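Local atomic coordinates of A-adding tRNA nucleotidyltransferase (Aquifex aeolicus, PDB entry 4WBY), a protein that adds the terminal adenosine to tRNAs that end in CC, using ATP and magnesium, to complete their 3' CCA end. Residues A[10-13]-A[14-18]; A[329-332]-A[333-336]; A[336-339]-A[340-344]. All blocks are in the same frame, centred on the assembly; numbering follows the deposited sequence.

Contact 1 (A[10-13]-A[14-18]); sequences EEIA and REVGQ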
ATOM      1  N   GLU A  10      20.111  15.307  -7.889  1.00 14.29           N
ATOM      2  CA  GLU A  10      20.967  15.864  -8.936  1.00 15.86           C
ATOM      3  C   GLU A  10      22.438  15.446  -8.834  1.00 15.61           C
ATOM      4  O   GLU A  10      23.025  15.010  -9.825  1.00 15.76           O
ATOM      5  CB  GLU A  10      20.842  17.393  -8.923  1.00 18.14           C
ATOM      6  CG  GLU A  10      21.960  18.150  -9.633  1.00 21.05           C
ATOM      7  CD  GLU A  10      21.831  18.158 -11.152  1.00 21.74           C
ATOM      8  OE1 GLU A  10      20.907  17.515 -11.694  1.00 23.06           O
ATOM      9  OE2 GLU A  10      22.670  18.822 -11.807  1.00 24.03           O
ATOM     10  N   GLU A  11      23.042  15.556  -7.655  1.00 16.45           N
ATOM     11  CA  GLU A  11      24.468  15.233  -7.532  1.00 17.72           C
ATOM     12  C   GLU A  11      24.761  13.782  -7.903  1.00 15.91           C
ATOM     13  O   GLU A  11      25.693  13.498  -8.661  1.00 17.75           O
ATOM     14  CB  GLU A  11      24.975  15.518  -6.115  1.00 22.19           C
ATOM     15  CG  GLU A  11      25.094  16.990  -5.776  1.00 31.88           C
ATOM     16  CD  GLU A  11      25.872  17.237  -4.491  1.00 42.56           C
ATOM     17  OE1 GLU A  11      26.361  16.259  -3.883  1.00 44.53           O
ATOM     18  OE2 GLU A  11      25.994  18.412  -4.087  1.00 49.54           O
ATOM     19  N   ILE A  12      23.952  12.860  -7.396  1.00 15.28           N
ATOM     20  CA  ILE A  12      24.149  11.450  -7.696  1.00 15.95           C
ATOM     21  C   ILE A  12      23.811  11.144  -9.159  1.00 15.43           C
ATOM     22  O   ILE A  12      24.520  10.382  -9.812  1.00 14.77           O
ATOM     23  CB  ILE A  12      23.315  10.555  -6.744  1.00 17.71           C
ATOM     24  CG1 ILE A  12      23.898  10.606  -5.330  1.00 22.85           C
ATOM     25  CG2 ILE A  12      23.279   9.106  -7.234  1.00 20.61           C
ATOM     26  CD1 ILE A  12      25.341  10.116  -5.234  1.00 26.65           C
ATOM     27  N   ALA A  13      22.740  11.740  -9.681  1.00 13.94           N
ATOM     28  CA  ALA A  13      22.384  11.528 -11.085  1.00 14.79           C
ATOM     29  C   ALA A  13      23.534  11.941 -12.019  1.00 15.15           C
ATOM     30  O   ALA A  13      23.897  11.202 -12.946  1.00 14.61           O
ATOM     31  CB  ALA A  13      21.121  12.304 -11.432  1.00 15.19           C
ATOM     32  N   ARG A  14      24.114  13.115 -11.770  1.00 14.72           N
ATOM     33  CA  ARG A  14      25.253  13.581 -12.558  1.00 14.84           C
ATOM     34  C   ARG A  14      26.404  12.583 -12.486  1.00 14.92           C
ATOM     35  O   ARG A  14      27.006  12.229 -13.508  1.00 14.98           O
ATOM     36  CB  ARG A  14      25.736  14.951 -12.065  1.00 15.92           C
ATOM     37  CG  ARG A  14      24.792  16.108 -12.348  1.00 16.28           C
ATOM     38  CD  ARG A  14      24.837  16.548 -13.805  1.00 17.37           C
ATOM     39  NE  ARG A  14      23.959  17.695 -14.006  1.00 18.00           N
ATOM     40  CZ  ARG A  14      23.789  18.311 -15.170  1.00 18.19           C
ATOM     41  NH1 ARG A  14      24.445  17.895 -16.242  1.00 18.58           N
ATOM     42  NH2 ARG A  14      22.959  19.341 -15.262  1.00 23.16           N
ATOM     43  N   GLU A  15      26.714  12.141 -11.269  1.00 14.97           N
ATOM     44  CA  GLU A  15      27.837  11.240 -11.056  1.00 14.74           C
ATOM     45  C   GLU A  15      27.611   9.885 -11.721  1.00 13.63           C
ATOM     46  O   GLU A  15      28.536   9.306 -12.286  1.00 15.65           O
ATOM     47  CB  GLU A  15      28.095  11.056  -9.563  1.00 16.85           C
ATOM     48  CG  GLU A  15      29.347  10.244  -9.276  1.00 17.76           C
ATOM     49  CD  GLU A  15      29.711  10.231  -7.811  1.00 20.46           C
ATOM     50  OE1 GLU A  15      28.864  10.632  -6.989  1.00 21.90           O
ATOM     51  OE2 GLU A  15      30.831   9.799  -7.489  1.00 23.28           O
ATOM     52  N   VAL A  16      26.386   9.367 -11.646  1.00 13.90           N
ATOM     53  CA  VAL A  16      26.087   8.103 -12.308  1.00 14.29           C
ATOM     54  C   VAL A  16      26.346   8.201 -13.824  1.00 13.14           C
ATOM     55  O   VAL A  16      26.935   7.294 -14.408  1.00 15.29           O
ATOM     56  CB  VAL A  16      24.640   7.662 -12.024  1.00 13.36           C
ATOM     57  CG1 VAL A  16      24.197   6.554 -12.977  1.00 15.76           C
ATOM     58  CG2 VAL A  16      24.534   7.192 -10.591  1.00 14.29           C
ATOM     59  N   GLY A  17      25.946   9.307 -14.451  1.00 13.92           N
ATOM     60  CA  GLY A  17      26.222   9.508 -15.867  1.00 14.78           C
ATOM     61  C   GLY A  17      27.711   9.593 -16.174  1.00 15.45           C
ATOM     62  O   GLY A  17      28.172   9.109 -17.216  1.00 17.07           O
ATOM     63  N   GLN A  18      28.470  10.227 -15.280  1.00 15.84           N
ATOM     64  CA  GLN A  18      29.916  10.340 -15.459  1.00 16.34           C
ATOM     65  C   GLN A  18      30.576   8.970 -15.383  1.00 17.14           C
ATOM     66  O   GLN A  18      31.404   8.613 -16.230  1.00 18.17           O
ATOM     67  CB  GLN A  18      30.503  11.284 -14.414  1.00 16.26           C
ATOM     68  CG  GLN A  18      30.061  12.738 -14.578  1.00 17.82           C
ATOM     69  CD  GLN A  18      30.223  13.557 -13.297  1.00 21.28           C
ATOM     70  OE1 GLN A  18      30.633  13.043 -12.259  1.00 24.48           O
ATOM     71  NE2 GLN A  18      29.874  14.838 -13.368  1.00 23.86           N
TER
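Glu10 swings CG away from its own N (chi1 162°) and then bends at CG, while Arg14, one turn on, sets CG beside its own N and bends likewise, and these torsions bring carboxylate and guanidinium together. The resulting i to i+4 salt bridge joins Glu10 OE2 to Arg14 NE at 2.8 Å, with a nearly straight N-H. OE2 lies at the guanidinium's edge, close to its plane, yet the two flat groups stand almost perpendicular (86°), and NE meets OE2 from above the carboxylate plane. The other oxygen, Glu10 OE1, is hydrogen-bonded to Tyr134, whose ring also receives Arg14 in a cation-pi contact, so acid, base and phenol probably help to hold one another in place near the surface. Beneath the bridge runs the backbone bond from Arg14 N to Glu10 O, 2.9 Å.

On the buried side, the branched methyls Ile12 CG2 and Val16 CG2 touch at 4.1 Å, fitting a face that packs on Leu87 and Phe89 of strand 85-91. Glu15 sits at the border: its extended chain brings OE1 to a hydrogen bond with His65 and within 4.0 Å of Ile12 CD1. Small Ala13 lets Val129 and Tyr134 come close. With charge outward and aliphatics inward, helix 7-22 is an amphipathic helix packed against strand 85-91 of the mixed sheet and helix 54-65 in the nucleotidyltransferase head.

Contact 2 (A[329-332]-A[333-336]); sequences RLLK and PLHT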
ATOM      1  N   ARG A 329     -14.306  -0.134  31.767  1.00 35.14           N
ATOM      2  CA  ARG A 329     -13.834  -1.479  32.093  1.00 34.63           C
ATOM      3  C   ARG A 329     -13.923  -2.417  30.892  1.00 32.02           C
ATOM      4  O   ARG A 329     -13.038  -3.246  30.669  1.00 33.83           O
ATOM      5  CB  ARG A 329     -14.632  -2.052  33.269  1.00 36.90           C
ATOM      6  CG  ARG A 329     -14.169  -3.425  33.731  1.00 43.68           C
ATOM      7  CD  ARG A 329     -15.147  -4.021  34.733  1.00 49.23           C
ATOM      8  NE  ARG A 329     -16.522  -3.928  34.250  1.00 52.21           N
ATOM      9  CZ  ARG A 329     -17.083  -4.791  33.408  1.00 51.57           C
ATOM     10  NH1 ARG A 329     -16.386  -5.822  32.951  1.00 50.39           N
ATOM     11  NH2 ARG A 329     -18.340  -4.620  33.020  1.00 52.22           N
ATOM     12  N   LEU A 330     -14.990  -2.280  30.114  1.00 31.11           N
ATOM     13  CA  LEU A 330     -15.187  -3.115  28.930  1.00 29.66           C
ATOM     14  C   LEU A 330     -14.224  -2.769  27.793  1.00 27.36           C
ATOM     15  O   LEU A 330     -13.806  -3.651  27.037  1.00 27.67           O
ATOM     16  CB  LEU A 330     -16.633  -2.995  28.436  1.00 31.64           C
ATOM     17  CG  LEU A 330     -17.689  -3.664  29.317  1.00 30.77           C
ATOM     18  CD1 LEU A 330     -19.087  -3.209  28.922  1.00 30.97           C
ATOM     19  CD2 LEU A 330     -17.572  -5.178  29.230  1.00 30.40           C
ATOM     20  N   LEU A 331     -13.871  -1.492  27.676  1.00 24.72           N
ATOM     21  CA  LEU A 331     -13.053  -1.028  26.550  1.00 26.12           C
ATOM     22  C   LEU A 331     -11.557  -1.028  26.827  1.00 26.82           C
ATOM     23  O   LEU A 331     -10.755  -1.107  25.895  1.00 26.51           O
ATOM     24  CB  LEU A 331     -13.480   0.377  26.127  1.00 26.54           C
ATOM     25  CG  LEU A 331     -14.919   0.490  25.613  1.00 26.57           C
ATOM     26  CD1 LEU A 331     -15.241   1.924  25.232  1.00 27.84           C
ATOM     27  CD2 LEU A 331     -15.148  -0.450  24.431  1.00 26.59           C
ATOM     28  N   LYS A 332     -11.186  -0.955  28.103  1.00 27.40           N
ATOM     29  CA  LYS A 332      -9.777  -0.820  28.497  1.00 27.13           C
ATOM     30  C   LYS A 332      -8.809  -1.844  27.866  1.00 25.41           C
ATOM     31  O   LYS A 332      -7.701  -1.474  27.477  1.00 25.81           O
ATOM     32  CB  LYS A 332      -9.658  -0.881  30.025  1.00 31.67           C
ATOM     33  CG  LYS A 332      -8.258  -0.593  30.543  1.00 36.90           C
ATOM     34  CD  LYS A 332      -8.231  -0.494  32.062  1.00 42.23           C
ATOM     35  CE  LYS A 332      -6.838  -0.149  32.559  1.00 46.10           C
ATOM     36  NZ  LYS A 332      -6.812   0.067  34.031  1.00 47.70           N
ATOM     37  N   PRO A 333      -9.204  -3.130  27.762  1.00 25.94           N
ATOM     38  CA  PRO A 333      -8.185  -4.045  27.227  1.00 24.82           C
ATOM     39  C   PRO A 333      -8.107  -4.114  25.704  1.00 23.74           C
ATOM     40  O   PRO A 333      -7.283  -4.866  25.181  1.00 25.26           O
ATOM     41  CB  PRO A 333      -8.611  -5.405  27.787  1.00 27.30           C
ATOM     42  CG  PRO A 333     -10.085  -5.296  27.939  1.00 30.45           C
ATOM     43  CD  PRO A 333     -10.370  -3.858  28.303  1.00 27.97           C
ATOM     44  N   LEU A 334      -8.938  -3.353  25.001  1.00 22.91           N
ATOM     45  CA  LEU A 334      -9.074  -3.528  23.560  1.00 22.07           C
ATOM     46  C   LEU A 334      -8.050  -2.743  22.752  1.00 21.82           C
ATOM     47  O   LEU A 334      -7.697  -1.610  23.079  1.00 24.70           O
ATOM     48  CB  LEU A 334     -10.485  -3.137  23.116  1.00 23.78           C
ATOM     49  CG  LEU A 334     -11.620  -3.894  23.809  1.00 25.17           C
ATOM     50  CD1 LEU A 334     -12.979  -3.383  23.350  1.00 27.73           C
ATOM     51  CD2 LEU A 334     -11.496  -5.400  23.579  1.00 25.96           C
ATOM     52  N   HIS A 335      -7.559  -3.376  21.698  1.00 19.70           N
ATOM     53  CA  HIS A 335      -6.725  -2.705  20.724  1.00 20.36           C
ATOM     54  C   HIS A 335      -7.535  -1.621  20.021  1.00 21.89           C
ATOM     55  O   HIS A 335      -8.753  -1.755  19.865  1.00 21.83           O
ATOM     56  CB  HIS A 335      -6.184  -3.717  19.713  1.00 20.84           C
ATOM     57  CG  HIS A 335      -5.168  -3.151  18.778  1.00 19.81           C
ATOM     58  ND1 HIS A 335      -5.463  -2.803  17.477  1.00 19.67           N
ATOM     59  CD2 HIS A 335      -3.862  -2.850  18.961  1.00 21.18           C
ATOM     60  CE1 HIS A 335      -4.378  -2.330  16.895  1.00 18.59           C
ATOM     61  NE2 HIS A 335      -3.391  -2.344  17.775  1.00 20.57           N
ATOM     62  N   THR A 336      -6.853  -0.559  19.604  1.00 20.83           N
ATOM     63  CA  THR A 336      -7.464   0.552  18.871  1.00 22.91           C
ATOM     64  C   THR A 336      -8.395   0.074  17.763  1.00 21.51           C
ATOM     65  O   THR A 336      -9.459   0.660  17.537  1.00 21.78           O
ATOM     66  CB  THR A 336      -6.380   1.463  18.253  1.00 22.64           C
ATOM     67  OG1 THR A 336      -5.592   2.030  19.301  1.00 26.12           O
ATOM     68  CG2 THR A 336      -6.997   2.593  17.441  1.00 24.21           C
TER
HETATM   69  O   HOH W   1      -8.847   0.198  24.533  1.00 27.29           O
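Leu331 and Leu334 meet through one methyl each, CD2 of Leu331 lying 3.8 Å from CD1 of Leu334, with the two side chains slanting across one another. Both use the same conformation: CG sits beside the backbone N (chi1 -63° and -57°) and the chain is extended at chi2. In Leu334 this lays the side chain back along the last turn, where CG is 3.6 Å from Leu331 O and CD1 is 3.8 Å from Leu330 O, a place suited to a leucine long enough to reach back.

The backbone beneath forms a type I beta turn from Leu331 to Leu334, closed by a bond of 3.0 Å from Leu334 N to Leu331 O; the donor stands above the carbonyl plane, 45° out of it. A water also donates to Leu331 O, at 2.7 Å, and to Leu334 O, so that Leu331 O takes two bonds and the two carbonyls are bridged. Pro333 holds the third position of the turn; its ring restricts phi, and lacking an N-H it cannot continue the helical bonding to Arg329 O, its CD lying 3.6 Å from that oxygen.

Leu334 also touches Leu314 of helix 311-320 and Leu342. Replaced by an alanine, the side chain would probably leave Leu331 CD2 without its partner and open a gap beside those two leucines.

Lys332 takes the other course: fully extended from CG outward, it carries NZ to a hydrogen bond with Tyr328 OH, while its side chain touches Tyr355 of helix 349-359. Farther on, His335 occupies the N-cap position before helix 336-342; its ring stacks with Trp299 and its ND1 is hydrogen-bonded to Ser337 OG.

Contact 3 (A[336-339]-A[340-344]); sequences TSVL and LLLML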
ATOM      1  N   THR A 336      -6.853  -0.559  19.604  1.00 20.83           N
ATOM      2  CA  THR A 336      -7.464   0.552  18.871  1.00 22.91           C
ATOM      3  C   THR A 336      -8.395   0.074  17.763  1.00 21.51           C
ATOM      4  O   THR A 336      -9.459   0.660  17.537  1.00 21.78           O
ATOM      5  CB  THR A 336      -6.380   1.463  18.253  1.00 22.64           C
ATOM      6  OG1 THR A 336      -5.592   2.030  19.301  1.00 26.12           O
ATOM      7  CG2 THR A 336      -6.997   2.593  17.441  1.00 24.21           C
ATOM      8  N   SER A 337      -7.991  -0.990  17.072  1.00 20.40           N
ATOM      9  CA  SER A 337      -8.786  -1.514  15.958  1.00 20.00           C
ATOM     10  C   SER A 337     -10.209  -1.895  16.372  1.00 20.58           C
ATOM     11  O   SER A 337     -11.162  -1.624  15.634  1.00 20.74           O
ATOM     12  CB  SER A 337      -8.084  -2.716  15.318  1.00 20.02           C
ATOM     13  OG  SER A 337      -7.773  -3.716  16.274  1.00 22.17           O
ATOM     14  N   VAL A 338     -10.362  -2.509  17.543  1.00 19.58           N
ATOM     15  CA  VAL A 338     -11.687  -2.947  17.976  1.00 18.77           C
ATOM     16  C   VAL A 338     -12.532  -1.727  18.348  1.00 21.33           C
ATOM     17  O   VAL A 338     -13.727  -1.691  18.065  1.00 23.52           O
ATOM     18  CB  VAL A 338     -11.618  -3.942  19.168  1.00 20.55           C
ATOM     19  CG1 VAL A 338     -13.023  -4.303  19.659  1.00 23.47           C
ATOM     20  CG2 VAL A 338     -10.852  -5.194  18.762  1.00 23.99           C
ATOM     21  N   LEU A 339     -11.907  -0.716  18.948  1.00 21.72           N
ATOM     22  CA  LEU A 339     -12.616   0.526  19.256  1.00 21.42           C
ATOM     23  C   LEU A 339     -13.187   1.168  17.992  1.00 22.85           C
ATOM     24  O   LEU A 339     -14.330   1.627  17.980  1.00 22.03           O
ATOM     25  CB  LEU A 339     -11.700   1.526  19.955  1.00 22.98           C
ATOM     26  CG  LEU A 339     -11.086   1.059  21.267  1.00 24.10           C
ATOM     27  CD1 LEU A 339     -10.195   2.153  21.826  1.00 25.23           C
ATOM     28  CD2 LEU A 339     -12.169   0.692  22.262  1.00 25.86           C
ATOM     29  N   LEU A 340     -12.389   1.206  16.929  1.00 21.66           N
ATOM     30  CA  LEU A 340     -12.843   1.836  15.694  1.00 22.73           C
ATOM     31  C   LEU A 340     -13.961   1.008  15.053  1.00 22.42           C
ATOM     32  O   LEU A 340     -14.924   1.562  14.522  1.00 22.66           O
ATOM     33  CB  LEU A 340     -11.668   2.040  14.737  1.00 23.64           C
ATOM     34  CG  LEU A 340     -10.571   2.941  15.315  1.00 23.58           C
ATOM     35  CD1 LEU A 340      -9.456   3.212  14.314  1.00 24.93           C
ATOM     36  CD2 LEU A 340     -11.150   4.243  15.848  1.00 25.10           C
ATOM     37  N   LEU A 341     -13.861  -0.315  15.146  1.00 22.39           N
ATOM     38  CA  LEU A 341     -14.922  -1.189  14.651  1.00 24.95           C
ATOM     39  C   LEU A 341     -16.231  -0.946  15.407  1.00 24.93           C
ATOM     40  O   LEU A 341     -17.310  -0.913  14.811  1.00 24.05           O
ATOM     41  CB  LEU A 341     -14.501  -2.655  14.763  1.00 30.32           C
ATOM     42  CG  LEU A 341     -14.215  -3.441  13.480  1.00 35.86           C
ATOM     43  CD1 LEU A 341     -13.714  -2.556  12.343  1.00 32.94           C
ATOM     44  CD2 LEU A 341     -13.235  -4.568  13.765  1.00 34.11           C
ATOM     45  N   LEU A 342     -16.126  -0.760  16.721  1.00 24.54           N
ATOM     46  CA  LEU A 342     -17.294  -0.498  17.553  1.00 23.60           C
ATOM     47  C   LEU A 342     -17.969   0.812  17.160  1.00 25.22           C
ATOM     48  O   LEU A 342     -19.182   0.956  17.305  1.00 27.82           O
ATOM     49  CB  LEU A 342     -16.905  -0.478  19.040  1.00 23.13           C
ATOM     50  CG  LEU A 342     -16.691  -1.863  19.666  1.00 24.31           C
ATOM     51  CD1 LEU A 342     -15.912  -1.751  20.963  1.00 25.48           C
ATOM     52  CD2 LEU A 342     -18.013  -2.584  19.913  1.00 25.48           C
ATOM     53  N   MET A 343     -17.188   1.758  16.643  1.00 24.09           N
ATOM     54  CA  MET A 343     -17.745   3.039  16.224  1.00 25.94           C
ATOM     55  C   MET A 343     -18.585   2.949  14.954  1.00 26.93           C
ATOM     56  O   MET A 343     -19.223   3.924  14.570  1.00 27.11           O
ATOM     57  CB  MET A 343     -16.629   4.058  16.033  1.00 26.12           C
ATOM     58  CG  MET A 343     -16.027   4.500  17.351  1.00 26.55           C
ATOM     59  SD  MET A 343     -14.762   5.760  17.160  1.00 28.29           S
ATOM     60  CE  MET A 343     -15.703   7.094  16.429  1.00 28.74           C
ATOM     61  N   LEU A 344     -18.590   1.785  14.312  1.00 24.79           N
ATOM     62  CA  LEU A 344     -19.487   1.538  13.183  1.00 25.05           C
ATOM     63  C   LEU A 344     -20.910   1.266  13.654  1.00 27.67           C
ATOM     64  O   LEU A 344     -21.843   1.262  12.852  1.00 30.69           O
ATOM     65  CB  LEU A 344     -18.990   0.362  12.344  1.00 26.15           C
ATOM     66  CG  LEU A 344     -17.586   0.543  11.773  1.00 26.72           C
ATOM     67  CD1 LEU A 344     -17.115  -0.715  11.056  1.00 28.50           C
ATOM     68  CD2 LEU A 344     -17.559   1.739  10.829  1.00 29.21           C
TER
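Thr336 to Leu342 lie on one short helix, in which each carbonyl of the first turn takes the N-H four residues later. Leu340 N bonds to Thr336 O at 3.0 Å and Leu341 N to Ser337 O at the same length; Leu342 N reaches Val338 O at 2.9 Å. The fourth bond, from Met343 N to Leu339 O, is longer at 3.2 Å and more bent, its N-H angle falling to 135°. Of the residues that follow, Leu344 bonds through its N to Leu341 O, three residues back.

Two pairs of side chains lie alongside each other, pointing the same way, at i and i+4. Thr336 turns its methyl to the leucine: CG2 is 4.0 Å from Leu340 CD1, CG2 being anti to the backbone N and OG1 beside it. Val338 sets CG1 anti to N (chi1 176°), which carries it along the helix to Leu342 CD1 at 4.1 Å. Leucines and a valine suit a helix buried on nearly every side. Ser337, polar yet buried, has its OG hydrogen-bonded to Thr303 OG1.

Four helices surround it. Val338 packs on helix 298-309, Leu341 lies between that helix and helix 271-278, Leu340 meets Val255 of helix 243-262 and Leu273 of helix 271-278, and Leu339, Leu342 and Met343 rest on Ile352 of helix 349-359, Met343 also touching Trp258. Helix 336-342 is thus buried among helices 243-262, 271-278, 298-309 and 349-359.

Overall arrangement
Contact 1 comes first along the chain, on helix 7-22, which packs on the sheet of the head domain and where the side chain of Ala13 is about 10 Å from that of the ATP-binding residue Val33. Contacts 2 and 3 follow far downstream, among the helices of the opposite end of the molecule; their centres lie about 53 and 49 Å from that of contact 1, across the chain's centre. These two are continuous: they share Thr336, and Leu331 and Leu334 pack on Leu339 and Leu342, folding helix 324-331 against helix 336-342. The spread fits the elongated, seahorse-like shape of the enzyme, with contact 1 near ATP- and magnesium-binding residues and contacts 2 and 3 away from the annotated sites.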